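PDB 1TZA: protein ApaG, which is of unknown function but belongs to the ApaG family, whose small all-beta domain is grouped with the immunoglobulin-like E-set folds. Local coordinates for residues N6-E11 against I34-L39; Y28-T33 against T87-P92; G40-K45 against V103-E108; E47-I52 against S61-A66; G94-T99 against F117-P122. All blocks are in the same frame, centred on the assembly; numbering follows the deposited sequence.

Contact 1 of 5, residues N6-E11 against I34-L39; sequences NSIRVE and ITIINL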
# COMPACT_ATOMS: atom_id res chain seq x y z
N ASN A 6 17.95 -5.57 -23.73
CA ASN A 6 16.64 -5.48 -24.38
C ASN A 6 15.72 -6.65 -24.03
O ASN A 6 14.52 -6.58 -24.28
CB ASN A 6 16.79 -5.42 -25.90
CG ASN A 6 17.37 -4.11 -26.38
OD1 ASN A 6 16.92 -3.03 -25.98
ND2 ASN A 6 18.37 -4.19 -27.26
N SER A 7 16.28 -7.72 -23.47
CA SER A 7 15.49 -8.90 -23.14
C SER A 7 14.35 -8.67 -22.16
O SER A 7 13.40 -9.45 -22.12
CB SER A 7 16.40 -10.01 -22.59
OG SER A 7 16.96 -9.63 -21.35
N ILE A 8 14.42 -7.59 -21.39
CA ILE A 8 13.36 -7.32 -20.42
C ILE A 8 12.66 -5.97 -20.59
O ILE A 8 13.31 -4.94 -20.73
CB ILE A 8 13.92 -7.41 -18.99
CG1 ILE A 8 14.63 -8.75 -18.81
CG2 ILE A 8 12.80 -7.28 -17.98
CD1 ILE A 8 15.33 -8.89 -17.49
N ARG A 9 11.33 -6.00 -20.57
CA ARG A 9 10.53 -4.79 -20.70
C ARG A 9 9.72 -4.58 -19.43
O ARG A 9 9.13 -5.52 -18.90
CB ARG A 9 9.57 -4.90 -21.90
CG ARG A 9 8.64 -3.71 -22.05
CD ARG A 9 7.75 -3.82 -23.28
NE ARG A 9 6.98 -5.06 -23.32
CZ ARG A 9 5.87 -5.24 -24.02
NH1 ARG A 9 5.38 -4.24 -24.76
NH2 ARG A 9 5.24 -6.41 -24.00
N VAL A 10 9.68 -3.34 -18.94
CA VAL A 10 8.95 -3.03 -17.72
C VAL A 10 7.74 -2.12 -17.96
O VAL A 10 7.87 -1.04 -18.54
CB VAL A 10 9.89 -2.39 -16.67
CG1 VAL A 10 9.16 -2.19 -15.36
CG2 VAL A 10 11.12 -3.27 -16.46
N GLU A 11 6.57 -2.57 -17.53
CA GLU A 11 5.33 -1.81 -17.68
C GLU A 11 4.78 -1.52 -16.29
O GLU A 11 4.88 -2.34 -15.38
CB GLU A 11 4.32 -2.61 -18.50
CG GLU A 11 4.84 -2.96 -19.90
CD GLU A 11 3.84 -3.76 -20.73
OE1 GLU A 11 4.07 -3.92 -21.95
OE2 GLU A 11 2.83 -4.23 -20.17
N ILE A 34 3.96 -3.35 -10.95
CA ILE A 34 4.97 -3.50 -11.98
C ILE A 34 4.84 -4.84 -12.69
O ILE A 34 4.57 -5.86 -12.06
CB ILE A 34 6.40 -3.42 -11.36
CG1 ILE A 34 6.50 -2.27 -10.36
CG2 ILE A 34 7.44 -3.23 -12.47
CD1 ILE A 34 6.41 -0.88 -10.96
N THR A 35 5.01 -4.81 -14.00
CA THR A 35 4.96 -6.03 -14.81
C THR A 35 6.32 -6.07 -15.48
O THR A 35 6.71 -5.13 -16.18
CB THR A 35 3.86 -5.98 -15.88
OG1 THR A 35 2.58 -5.93 -15.24
CG2 THR A 35 3.93 -7.24 -16.76
N ILE A 36 7.04 -7.16 -15.24
CA ILE A 36 8.37 -7.36 -15.79
C ILE A 36 8.32 -8.52 -16.77
O ILE A 36 8.23 -9.69 -16.38
CB ILE A 36 9.35 -7.64 -14.64
CG1 ILE A 36 9.32 -6.45 -13.67
CG2 ILE A 36 10.74 -7.84 -15.18
CD1 ILE A 36 9.64 -6.82 -12.24
N ILE A 37 8.36 -8.19 -18.06
CA ILE A 37 8.29 -9.20 -19.11
C ILE A 37 9.65 -9.62 -19.62
O ILE A 37 10.48 -8.79 -20.01
CB ILE A 37 7.47 -8.67 -20.31
CG1 ILE A 37 6.16 -8.05 -19.82
CG2 ILE A 37 7.16 -9.81 -21.28
CD1 ILE A 37 5.38 -7.36 -20.92
N ASN A 38 9.89 -10.93 -19.62
CA ASN A 38 11.15 -11.46 -20.11
C ASN A 38 10.93 -11.99 -21.52
O ASN A 38 10.40 -13.09 -21.72
CB ASN A 38 11.65 -12.58 -19.20
CG ASN A 38 12.84 -13.31 -19.78
OD1 ASN A 38 13.67 -12.73 -20.47
ND2 ASN A 38 12.95 -14.60 -19.47
N LEU A 39 11.33 -11.18 -22.50
CA LEU A 39 11.18 -11.52 -23.90
C LEU A 39 12.40 -12.29 -24.40
O LEU A 39 12.49 -12.66 -25.57
CB LEU A 39 11.00 -10.24 -24.72
CG LEU A 39 9.79 -9.38 -24.34
CD1 LEU A 39 9.81 -8.07 -25.10
CD2 LEU A 39 8.51 -10.16 -24.64

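Contact 2 of 5, residues Y28-T33 against T87-P92; sequences YLFSYT and TVLDTP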
# COMPACT_ATOMS: atom_id res chain seq x y z
N TYR A 28 0.74 10.96 1.31
CA TYR A 28 -0.16 10.36 0.35
C TYR A 28 0.33 8.97 -0.01
O TYR A 28 1.44 8.80 -0.53
CB TYR A 28 -0.24 11.25 -0.90
CG TYR A 28 -0.62 12.67 -0.58
CD1 TYR A 28 0.35 13.61 -0.24
CD2 TYR A 28 -1.95 13.07 -0.58
CE1 TYR A 28 0.00 14.93 0.09
CE2 TYR A 28 -2.31 14.38 -0.25
CZ TYR A 28 -1.33 15.30 0.09
OH TYR A 28 -1.69 16.58 0.43
N LEU A 29 -0.50 7.96 0.27
CA LEU A 29 -0.16 6.57 -0.00
C LEU A 29 -0.55 6.13 -1.42
O LEU A 29 -1.72 6.20 -1.81
CB LEU A 29 -0.83 5.63 1.02
CG LEU A 29 -0.68 4.13 0.73
CD1 LEU A 29 0.80 3.72 0.84
CD2 LEU A 29 -1.52 3.30 1.70
N PHE A 30 0.44 5.67 -2.16
CA PHE A 30 0.25 5.21 -3.53
C PHE A 30 0.64 3.74 -3.65
O PHE A 30 1.48 3.25 -2.91
CB PHE A 30 1.14 6.00 -4.50
CG PHE A 30 0.66 7.39 -4.78
CD1 PHE A 30 -0.33 7.62 -5.75
CD2 PHE A 30 1.22 8.48 -4.11
CE1 PHE A 30 -0.75 8.93 -6.04
CE2 PHE A 30 0.81 9.79 -4.40
CZ PHE A 30 -0.18 10.01 -5.37
N SER A 31 0.03 3.05 -4.60
CA SER A 31 0.39 1.68 -4.86
C SER A 31 0.85 1.69 -6.31
O SER A 31 0.40 2.53 -7.10
CB SER A 31 -0.81 0.73 -4.73
OG SER A 31 -1.74 0.92 -5.78
N TYR A 32 1.77 0.79 -6.64
CA TYR A 32 2.23 0.64 -8.01
C TYR A 32 2.33 -0.85 -8.31
O TYR A 32 2.78 -1.64 -7.48
CB TYR A 32 3.57 1.37 -8.25
CG TYR A 32 4.72 0.97 -7.35
CD1 TYR A 32 5.40 -0.23 -7.54
CD2 TYR A 32 5.15 1.82 -6.33
CE1 TYR A 32 6.48 -0.57 -6.73
CE2 TYR A 32 6.21 1.49 -5.53
CZ TYR A 32 6.88 0.29 -5.73
OH TYR A 32 7.95 -0.03 -4.93
N THR A 33 1.87 -1.22 -9.50
CA THR A 33 1.89 -2.61 -9.95
C THR A 33 2.82 -2.69 -11.15
O THR A 33 2.53 -2.16 -12.22
CB THR A 33 0.48 -3.08 -10.35
OG1 THR A 33 -0.40 -2.97 -9.22
CG2 THR A 33 0.51 -4.54 -10.82
N THR A 87 4.25 3.39 -2.02
CA THR A 87 5.12 4.40 -1.44
C THR A 87 4.28 5.55 -0.94
O THR A 87 3.16 5.77 -1.42
CB THR A 87 6.12 4.93 -2.47
OG1 THR A 87 7.07 5.77 -1.81
CG2 THR A 87 5.40 5.74 -3.54
N VAL A 88 4.82 6.30 0.02
CA VAL A 88 4.13 7.45 0.60
C VAL A 88 4.84 8.74 0.21
O VAL A 88 6.03 8.89 0.49
CB VAL A 88 4.10 7.36 2.14
CG1 VAL A 88 3.54 8.66 2.72
CG2 VAL A 88 3.24 6.19 2.59
N LEU A 89 4.13 9.66 -0.42
CA LEU A 89 4.75 10.93 -0.81
C LEU A 89 4.28 12.07 0.08
O LEU A 89 3.19 12.01 0.64
CB LEU A 89 4.40 11.30 -2.25
CG LEU A 89 5.01 10.50 -3.40
CD1 LEU A 89 4.55 11.14 -4.71
CD2 LEU A 89 6.53 10.50 -3.30
N ASP A 90 5.10 13.11 0.20
CA ASP A 90 4.71 14.27 1.00
C ASP A 90 3.96 15.29 0.13
O ASP A 90 3.55 16.34 0.62
CB ASP A 90 5.92 14.92 1.69
CG ASP A 90 7.05 15.25 0.72
OD1 ASP A 90 6.80 15.39 -0.49
OD2 ASP A 90 8.19 15.38 1.20
N THR A 91 3.80 14.97 -1.15
CA THR A 91 3.06 15.82 -2.10
C THR A 91 2.12 14.92 -2.92
O THR A 91 2.41 13.75 -3.10
CB THR A 91 4.00 16.59 -3.08
OG1 THR A 91 4.87 15.66 -3.75
CG2 THR A 91 4.84 17.63 -2.33
N PRO A 92 0.99 15.46 -3.40
CA PRO A 92 0.04 14.67 -4.19
C PRO A 92 0.52 14.29 -5.58
O PRO A 92 -0.18 13.60 -6.33
CB PRO A 92 -1.21 15.56 -4.23
CG PRO A 92 -0.63 16.94 -4.18
CD PRO A 92 0.44 16.80 -3.12

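Contact 3 of 5, residues G40-K45 against V103-E108; sequences GEQAAK and VSESGE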
# COMPACT_ATOMS: atom_id res chain seq x y z
N GLY A 40 13.35 -12.54 -23.49
CA GLY A 40 14.55 -13.27 -23.84
C GLY A 40 14.30 -14.74 -24.13
O GLY A 40 13.20 -15.25 -23.93
N GLU A 41 15.33 -15.43 -24.59
CA GLU A 41 15.21 -16.85 -24.90
C GLU A 41 15.78 -17.65 -23.74
O GLU A 41 15.99 -18.86 -23.83
CB GLU A 41 15.98 -17.18 -26.19
CG GLU A 41 17.41 -17.68 -25.97
CD GLU A 41 18.36 -16.63 -25.39
OE1 GLU A 41 19.53 -16.97 -25.12
OE2 GLU A 41 17.94 -15.46 -25.21
N GLN A 42 16.03 -16.96 -22.63
CA GLN A 42 16.62 -17.58 -21.45
C GLN A 42 16.02 -16.97 -20.18
O GLN A 42 15.62 -15.80 -20.17
CB GLN A 42 18.12 -17.35 -21.52
CG GLN A 42 18.93 -17.62 -20.28
CD GLN A 42 20.42 -17.37 -20.55
OE1 GLN A 42 20.78 -16.39 -21.21
NE2 GLN A 42 21.28 -18.26 -20.05
N ALA A 43 15.94 -17.75 -19.11
CA ALA A 43 15.38 -17.27 -17.86
C ALA A 43 16.20 -16.11 -17.28
O ALA A 43 17.41 -16.05 -17.48
CB ALA A 43 15.29 -18.41 -16.84
N ALA A 44 15.51 -15.21 -16.59
CA ALA A 44 16.16 -14.05 -15.98
C ALA A 44 15.66 -13.89 -14.54
O ALA A 44 14.46 -13.92 -14.27
CB ALA A 44 15.85 -12.79 -16.78
N LYS A 45 16.61 -13.72 -13.62
CA LYS A 45 16.29 -13.57 -12.22
C LYS A 45 16.50 -12.15 -11.72
O LYS A 45 17.58 -11.57 -11.89
CB LYS A 45 17.16 -14.54 -11.41
CG LYS A 45 16.89 -14.57 -9.92
CD LYS A 45 17.83 -15.58 -9.28
CE LYS A 45 17.64 -15.64 -7.79
NZ LYS A 45 18.64 -16.56 -7.18
N VAL A 103 20.01 -11.02 -13.44
CA VAL A 103 21.06 -11.99 -13.68
C VAL A 103 20.43 -13.09 -14.52
O VAL A 103 19.30 -13.52 -14.24
CB VAL A 103 21.65 -12.59 -12.36
CG1 VAL A 103 20.56 -13.26 -11.55
CG2 VAL A 103 22.74 -13.60 -12.71
N SER A 104 21.13 -13.52 -15.56
CA SER A 104 20.60 -14.55 -16.45
C SER A 104 21.03 -15.95 -16.05
O SER A 104 21.94 -16.14 -15.25
CB SER A 104 21.06 -14.29 -17.89
OG SER A 104 22.46 -14.45 -18.01
N GLU A 105 20.34 -16.94 -16.62
CA GLU A 105 20.64 -18.34 -16.37
C GLU A 105 22.13 -18.57 -16.61
O GLU A 105 22.78 -19.31 -15.88
CB GLU A 105 19.83 -19.22 -17.34
CG GLU A 105 19.99 -20.72 -17.14
CD GLU A 105 19.04 -21.28 -16.10
OE1 GLU A 105 17.82 -21.22 -16.33
OE2 GLU A 105 19.52 -21.77 -15.05
N SER A 106 22.66 -17.91 -17.64
CA SER A 106 24.07 -18.03 -17.99
C SER A 106 24.97 -17.34 -16.97
O SER A 106 26.20 -17.38 -17.10
CB SER A 106 24.33 -17.45 -19.39
OG SER A 106 24.14 -16.05 -19.43
N GLY A 107 24.37 -16.70 -15.97
CA GLY A 107 25.13 -16.02 -14.93
C GLY A 107 25.48 -14.57 -15.19
O GLY A 107 26.02 -13.90 -14.30
N GLU A 108 25.18 -14.07 -16.38
CA GLU A 108 25.50 -12.69 -16.71
C GLU A 108 24.56 -11.68 -16.04
O GLU A 108 23.35 -11.88 -15.98
CB GLU A 108 25.48 -12.48 -18.23
CG GLU A 108 25.89 -11.07 -18.65
CD GLU A 108 25.90 -10.86 -20.15
OE1 GLU A 108 24.89 -11.21 -20.80
OE2 GLU A 108 26.90 -10.34 -20.69

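Contact 4 of 5, residues E47-I52 against S61-A66; sequences ETRHWI and SEVQGA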
# COMPACT_ATOMS: atom_id res chain seq x y z
N GLU A 47 17.40 -9.78 -9.07
CA GLU A 47 18.09 -9.82 -7.79
C GLU A 47 17.99 -8.55 -6.96
O GLU A 47 17.79 -8.63 -5.74
CB GLU A 47 19.57 -10.17 -8.01
CG GLU A 47 19.78 -11.61 -8.43
CD GLU A 47 21.24 -12.01 -8.48
OE1 GLU A 47 21.52 -13.23 -8.48
OE2 GLU A 47 22.11 -11.12 -8.52
N THR A 48 18.11 -7.39 -7.59
CA THR A 48 18.03 -6.12 -6.86
C THR A 48 17.16 -5.06 -7.52
O THR A 48 16.79 -5.16 -8.68
CB THR A 48 19.42 -5.47 -6.70
OG1 THR A 48 19.93 -5.15 -8.00
CG2 THR A 48 20.38 -6.40 -5.97
N ARG A 49 16.85 -4.03 -6.75
CA ARG A 49 16.07 -2.92 -7.26
C ARG A 49 16.73 -1.66 -6.74
O ARG A 49 17.39 -1.67 -5.70
CB ARG A 49 14.62 -2.98 -6.79
CG ARG A 49 14.41 -2.91 -5.29
CD ARG A 49 12.93 -2.76 -4.95
NE ARG A 49 12.56 -3.47 -3.73
CZ ARG A 49 12.93 -3.10 -2.50
NH1 ARG A 49 13.68 -2.02 -2.32
NH2 ARG A 49 12.55 -3.83 -1.46
N HIS A 50 16.57 -0.58 -7.48
CA HIS A 50 17.13 0.70 -7.10
C HIS A 50 16.15 1.75 -7.60
O HIS A 50 16.03 1.98 -8.80
CB HIS A 50 18.51 0.91 -7.72
CG HIS A 50 19.10 2.25 -7.43
ND1 HIS A 50 19.26 2.74 -6.15
CD2 HIS A 50 19.55 3.23 -8.25
CE1 HIS A 50 19.77 3.95 -6.19
NE2 HIS A 50 19.95 4.28 -7.46
N TRP A 51 15.45 2.38 -6.66
CA TRP A 51 14.46 3.39 -6.97
C TRP A 51 14.94 4.81 -6.68
O TRP A 51 15.82 5.03 -5.85
CB TRP A 51 13.18 3.16 -6.16
CG TRP A 51 12.36 1.95 -6.53
CD1 TRP A 51 12.11 0.85 -5.76
CD2 TRP A 51 11.61 1.78 -7.74
NE1 TRP A 51 11.23 0.01 -6.40
CE2 TRP A 51 10.91 0.55 -7.62
CE3 TRP A 51 11.45 2.54 -8.90
CZ2 TRP A 51 10.06 0.08 -8.62
CZ3 TRP A 51 10.61 2.06 -9.91
CH2 TRP A 51 9.93 0.84 -9.76
N ILE A 52 14.35 5.76 -7.39
CA ILE A 52 14.62 7.17 -7.20
C ILE A 52 13.21 7.74 -7.18
O ILE A 52 12.48 7.68 -8.17
CB ILE A 52 15.44 7.80 -8.36
CG1 ILE A 52 16.90 7.35 -8.27
CG2 ILE A 52 15.36 9.32 -8.30
CD1 ILE A 52 17.14 5.94 -8.73
N SER A 61 14.16 10.67 -2.66
CA SER A 61 14.50 9.61 -1.72
C SER A 61 15.04 8.51 -2.63
O SER A 61 14.73 8.48 -3.81
CB SER A 61 13.27 9.09 -0.99
OG SER A 61 12.62 10.13 -0.28
N GLU A 62 15.83 7.61 -2.08
CA GLU A 62 16.38 6.53 -2.88
C GLU A 62 16.16 5.24 -2.13
O GLU A 62 16.43 5.15 -0.94
CB GLU A 62 17.87 6.76 -3.13
CG GLU A 62 18.30 6.61 -4.59
CD GLU A 62 19.78 6.89 -4.81
OE1 GLU A 62 20.63 6.14 -4.28
OE2 GLU A 62 20.10 7.88 -5.51
N VAL A 63 15.65 4.23 -2.83
CA VAL A 63 15.42 2.94 -2.19
C VAL A 63 16.23 1.89 -2.91
O VAL A 63 16.16 1.78 -4.13
CB VAL A 63 13.93 2.56 -2.23
CG1 VAL A 63 13.74 1.17 -1.63
CG2 VAL A 63 13.12 3.60 -1.48
N GLN A 64 17.00 1.12 -2.16
CA GLN A 64 17.83 0.07 -2.72
C GLN A 64 17.66 -1.18 -1.87
O GLN A 64 17.68 -1.11 -0.64
CB GLN A 64 19.30 0.52 -2.71
CG GLN A 64 20.02 0.43 -4.05
CD GLN A 64 20.79 -0.88 -4.25
OE1 GLN A 64 20.20 -1.94 -4.46
NE2 GLN A 64 22.11 -0.80 -4.16
N GLY A 65 17.48 -2.33 -2.52
CA GLY A 65 17.30 -3.56 -1.78
C GLY A 65 17.38 -4.81 -2.63
O GLY A 65 17.57 -4.73 -3.84
N ALA A 66 17.23 -5.96 -2.00
CA ALA A 66 17.27 -7.23 -2.71
C ALA A 66 15.87 -7.60 -3.17
O ALA A 66 14.92 -7.57 -2.38
CB ALA A 66 17.85 -8.34 -1.81
O HOH W 1 12.34 -6.89 -1.09
O HOH W 2 15.02 -2.06 0.80

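Contact 5 of 5, residues G94-T99 against F117-P122; sequences GIMYGT and FRLATP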
# COMPACT_ATOMS: atom_id res chain seq x y z
N GLY A 94 4.27 13.20 -7.86
CA GLY A 94 5.67 12.82 -7.79
C GLY A 94 6.02 11.89 -8.93
O GLY A 94 5.14 11.48 -9.71
N ILE A 95 7.29 11.54 -9.03
CA ILE A 95 7.79 10.66 -10.09
C ILE A 95 8.71 9.56 -9.55
O ILE A 95 9.43 9.74 -8.56
CB ILE A 95 8.58 11.47 -11.14
CG1 ILE A 95 7.69 12.56 -11.74
CG2 ILE A 95 9.10 10.56 -12.22
CD1 ILE A 95 6.47 12.03 -12.45
N MSE A 96 8.67 8.41 -10.20
CA MSE A 96 9.51 7.29 -9.82
C MSE A 96 10.23 6.70 -11.04
O MSE A 96 9.68 6.70 -12.15
CB MSE A 96 8.69 6.18 -9.15
CG MSE A 96 8.36 6.42 -7.68
SE MSE A 96 7.42 4.87 -6.93
CE MSE A 96 8.94 3.68 -6.57
N TYR A 97 11.45 6.23 -10.84
CA TYR A 97 12.22 5.61 -11.91
C TYR A 97 13.40 4.88 -11.27
O TYR A 97 13.65 5.04 -10.08
CB TYR A 97 12.70 6.67 -12.94
CG TYR A 97 13.80 7.60 -12.47
CD1 TYR A 97 15.13 7.18 -12.43
CD2 TYR A 97 13.52 8.91 -12.10
CE1 TYR A 97 16.15 8.05 -12.04
CE2 TYR A 97 14.52 9.79 -11.71
CZ TYR A 97 15.83 9.35 -11.68
OH TYR A 97 16.82 10.21 -11.29
N GLY A 98 14.10 4.06 -12.05
CA GLY A 98 15.23 3.33 -11.51
C GLY A 98 15.60 2.11 -12.33
O GLY A 98 15.39 2.08 -13.55
N THR A 99 16.17 1.10 -11.68
CA THR A 99 16.58 -0.11 -12.37
C THR A 99 16.48 -1.34 -11.48
O THR A 99 16.42 -1.24 -10.26
CB THR A 99 18.04 -0.01 -12.86
OG1 THR A 99 18.90 0.16 -11.73
CG2 THR A 99 18.21 1.17 -13.80
N PHE A 117 7.68 7.17 -14.20
CA PHE A 117 6.22 7.15 -14.23
C PHE A 117 5.74 8.03 -13.07
O PHE A 117 6.44 8.19 -12.07
CB PHE A 117 5.68 5.71 -14.10
CG PHE A 117 6.11 4.98 -12.85
CD1 PHE A 117 5.41 5.14 -11.65
CD2 PHE A 117 7.21 4.13 -12.88
CE1 PHE A 117 5.80 4.46 -10.49
CE2 PHE A 117 7.61 3.44 -11.72
CZ PHE A 117 6.90 3.61 -10.53
N ARG A 118 4.56 8.60 -13.23
CA ARG A 118 3.99 9.51 -12.25
C ARG A 118 3.17 8.88 -11.16
O ARG A 118 2.73 7.73 -11.25
CB ARG A 118 3.11 10.54 -12.97
CG ARG A 118 2.22 9.90 -14.03
CD ARG A 118 0.75 9.80 -13.62
NE ARG A 118 0.08 11.09 -13.71
CZ ARG A 118 -1.21 11.24 -14.00
NH1 ARG A 118 -1.97 10.17 -14.24
NH2 ARG A 118 -1.75 12.45 -14.06
N LEU A 119 2.97 9.66 -10.10
CA LEU A 119 2.15 9.29 -8.97
C LEU A 119 1.32 10.56 -8.81
O LEU A 119 1.88 11.63 -8.64
CB LEU A 119 3.01 9.03 -7.73
CG LEU A 119 3.92 7.79 -7.77
CD1 LEU A 119 4.75 7.69 -6.49
CD2 LEU A 119 3.07 6.56 -7.94
N ALA A 120 0.01 10.45 -8.91
CA ALA A 120 -0.81 11.64 -8.77
C ALA A 120 -2.19 11.34 -8.25
O ALA A 120 -2.81 10.34 -8.63
CB ALA A 120 -0.90 12.39 -10.12
N THR A 121 -2.68 12.19 -7.35
CA THR A 121 -4.01 12.01 -6.80
C THR A 121 -4.93 12.36 -7.95
O THR A 121 -4.68 13.30 -8.68
CB THR A 121 -4.26 12.95 -5.61
OG1 THR A 121 -3.87 14.29 -5.96
CG2 THR A 121 -3.48 12.48 -4.39
N PRO A 122 -6.01 11.59 -8.13
CA PRO A 122 -6.92 11.88 -9.24
C PRO A 122 -7.39 13.34 -9.35
O PRO A 122 -7.63 14.01 -8.34
CB PRO A 122 -8.07 10.91 -9.01
CG PRO A 122 -8.05 10.71 -7.50
CD PRO A 122 -6.58 10.57 -7.23

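Contact 1 of 5, residues N6-E11 against I34-L39
Residues Ile-8 to Glu-11 run antiparallel to residues Ile-34 to Asn-38, their axes 4.8 Å apart, with Arg-9/Ile-37 and Glu-11/Thr-35 as hydrogen-bonded pairs alternating with the non-hydrogen-bonded pairs Ile-8/Asn-38 and Val-10/Ile-36. This is the beta hairpin of strands 8-19 and 28-38, part of the three-stranded sheet of the domain. Past the last bridge the pairing still holds, because Leu-39 N donates to Ser-7 O at 2.7 Å. The hairpin illustrates how alternation gives each face its own chemistry. On the face of Ile-8, Val-10 and Ile-36 the contact is made by methyl branches: Ile-8 CG2 meets Ile-36 CG2 at 3.5 Å, and Val-10 CG1 meets Ile-34 CG2 at 3.5 Å. Met-102, Ala-112 and Leu-46 from the other sheet pack against this side. The face of Arg-9, Glu-11, Thr-35 and Ile-37 is more polar. Arg-9 sets out with CG anti to its backbone nitrogen (chi1 176°) and bends at chi3, which lays the guanidinium alongside Ile-37, its NH2 3.2 Å from Ile-37 CD1. Glu-11 OE1 sits 3.1 Å from Arg-9 NH1 but well off the guanidinium plane, a salt bridge that is electrostatic rather than a directed hydrogen bond.

Contact 2 of 5, residues Y28-T33 against T87-P92
Thr-87 pairs with Phe-30 through both of its backbone polar atoms, Thr-87 O accepting from Phe-30 N at 2.8 Å and Thr-87 N giving to Phe-30 O. The pairing joins the antiparallel strands 28-38 and 79-89 of the three-stranded sheet, and shows how the turn after a strand can be laid against aromatic rings. Val-88 follows as a non-hydrogen-bonded partner of Leu-29, with Val-88 CG2 3.9 Å from Leu-29 CD1; on this side Val-88 packs against Val-88 of the second subunit, and Leu-29 against Gly-86 of that subunit. Leu-89 returns to the face of Tyr-28 and Phe-30. It closes a hydrogen-bonded pair with Tyr-28, whose N lies 2.7 Å from Leu-89 O, while Leu-89 CD1 touches Phe-30 CE2 at 4.0 Å. Past the strand, Asp-90 turns its side chain away but leaves its carbonyl near the plane of the Tyr-28 ring, at the edge. Thr-91 brings its carbonyl carbon 3.5 Å from Tyr-28 CD1, and its OG1 hydrogen-bonds with Phe-93 O and Ala-56 N. Tyr-28 CG stands anti to the carbonyl carbon (chi1 -54°), and the ring reaches along the turn to Pro-92, whose CB lies over its face, 4.3 Å from the centroid and 10° off the normal, a CH-pi contact. The same proline meets the neighbouring ring with its carbonyl, Pro-92 O standing at the edge of Phe-30, 3.7 Å from CZ.

Contact 3 of 5, residues G40-K45 against V103-E108
The type I beta turn from Ser-104 to Gly-107, linking strands 93-104 and 109-120, meets Gln-42 with its two central residues, Glu-105 and Ser-106, just where strands 44-55 and 93-104 begin to pair. Two bonds fix the start of that antiparallel pairing: Lys-45 N donates to Val-103 O at 2.8 Å, almost straight at 173°, and Val-103 N donates to Lys-45 O at 2.9 Å. Beyond the non-hydrogen-bonded pair Ala-44/Ser-104, Glu-105 N reaches Ala-43 O at a longer 3.2 Å, tilted 32° from the carbonyl plane. Val-103 holds CG1 between its backbone N and carbonyl carbon (chi1 58°), which brings this methyl to 3.6 Å from Lys-45 CB. Gln-42 runs fully extended across the turn, its CG 3.5 Å from Glu-105 CB and its amide beside Ser-106. Cutting this side chain back to an alanine would probably uncover Glu-105 CB and open a gap beside the turn. Which end of the amide faces the turn is doubtful, because NE2 as modelled lies against another donor, Ser-106 N. Within the turn, Ser-104 OG and Ser-106 OG share a hydrogen bond of 2.7 Å, and Gly-107 N binds Ser-104 O at 2.6 Å. The chemistry implies that three backbone bonds join the segments, with the Gln-42 chain packing on Glu-105 CB and the polar role of its amide undecided.

Contact 4 of 5, residues E47-I52 against S61-A66
Arg-49 lies across from Gly-65, and its side chain shows how a long residue can serve a strand pair and a subunit boundary at once. From CB, on the face shared with Trp-51 and Val-63, the chain places CG between its own backbone N and carbonyl carbon (chi1 62°), where Arg-49 CG passes 3.9 Å from Gly-65 O. It runs on extended through CD before the turn at chi3, which brings NE to Glu-18 of the second subunit in a salt bridge, and CZ then carries the two terminal nitrogens. Arg-49 NH1 rests 3.3 Å from Val-63 CG1, in room left by the missing side chain of Gly-65, and is weakly bonded to a water that donates to Gln-64 O. Arg-49 NH2 ends on Gln-19 O of the second subunit and, weakly, at 3.1 Å on another water, which donates to Ala-66 O at 3.0 Å. All this is built on the beta hairpin of strands 44-55 and 60-66, in which Arg-49/Gly-65 and Trp-51/Val-63 are the hydrogen-bonded pairs; Trp-51 N meets Val-63 O at 2.7 Å and 170°. Near its start strand 44-55 carries a classic beta bulge, Glu-47 and Thr-48 both facing Gly-101. Trp-51 and Val-63 touch through their CB atoms, 4.0 Å apart, before the indole leads off toward Tyr-32. On the face of His-50, Glu-62 and Gln-64, Glu-62 OE1 lies in the imidazole plane at its edge, 3.0 Å from His-50 CE1, with the carboxylate turned 79° to the ring. His-50 ND1, buried without a polar partner, meets Gln-64 CG at 3.2 Å.

Contact 5 of 5, residues G94-T99 against F117-P122
Met-96, modelled as selenomethionine, sets its CB over a face of the Phe-117 ring, in the beta hairpin of strands 93-104 and 109-120. The two residues are a hydrogen-bonded pair, Met-96 N giving to Phe-117 O and Phe-117 N to Met-96 O, each at 2.9 Å; Gly-94 and Leu-119 form the next such pair. Conformation decides what follows, an instance of rotamers translating strand register into packing. Phe-117 swings its ring between its own backbone N and carbonyl carbon (chi1 59°), a choice that carries the ring back across to its partner: Met-96 CB stands 3.8 Å from the ring centroid, a CH-pi contact, and only 3.4 Å from Phe-117 CZ. Met-96 CG points anti to the carbonyl carbon (chi1 -80°), which with an extended chi2 leaves SE 4.9 Å from the same centroid in an oblique Met-aromatic contact; the bend at chi3 directs only the terminal CE. Val-12 and Thr-14 of the other sheet also touch Phe-117. If Phe-117 were a serine, Met-96 CB would probably lose the ring it packs on, leaving a gap toward Val-12. On the opposite face Ile-95, with CG1 beside the backbone N and a bend at chi2, lays CD1 3.5 Å from Arg-118 CA. Leu-119, packed against Phe-30 and Thr-87 of the facing sheet, crosses Met-96 obliquely, its CD1 3.9 Å from Met-96 SE.

How the contacts relate
The five contacts illustrate how two antiparallel sheets are stitched separately and then pressed together. Contacts 1 and 2 share strand 28-38 of the three-stranded sheet, with centres 23 Å apart on opposite sides of the chain's centre. Contacts 3, 4 and 5 belong to the other sheet: 3 and 4 share strand 44-55, 3 and 5 share strand 93-104. Along the chain contact 4 is nested within the loops closed by contacts 2 and 3, whereas contact 5 follows contact 2. Contacts 2 and 5 have the nearest centres, about 8 Å apart, and touch across the sheets, as where Tyr-32 packs on Met-96. Contacts 2 and 4 also touch the second subunit, so the dimer draws on both sheets.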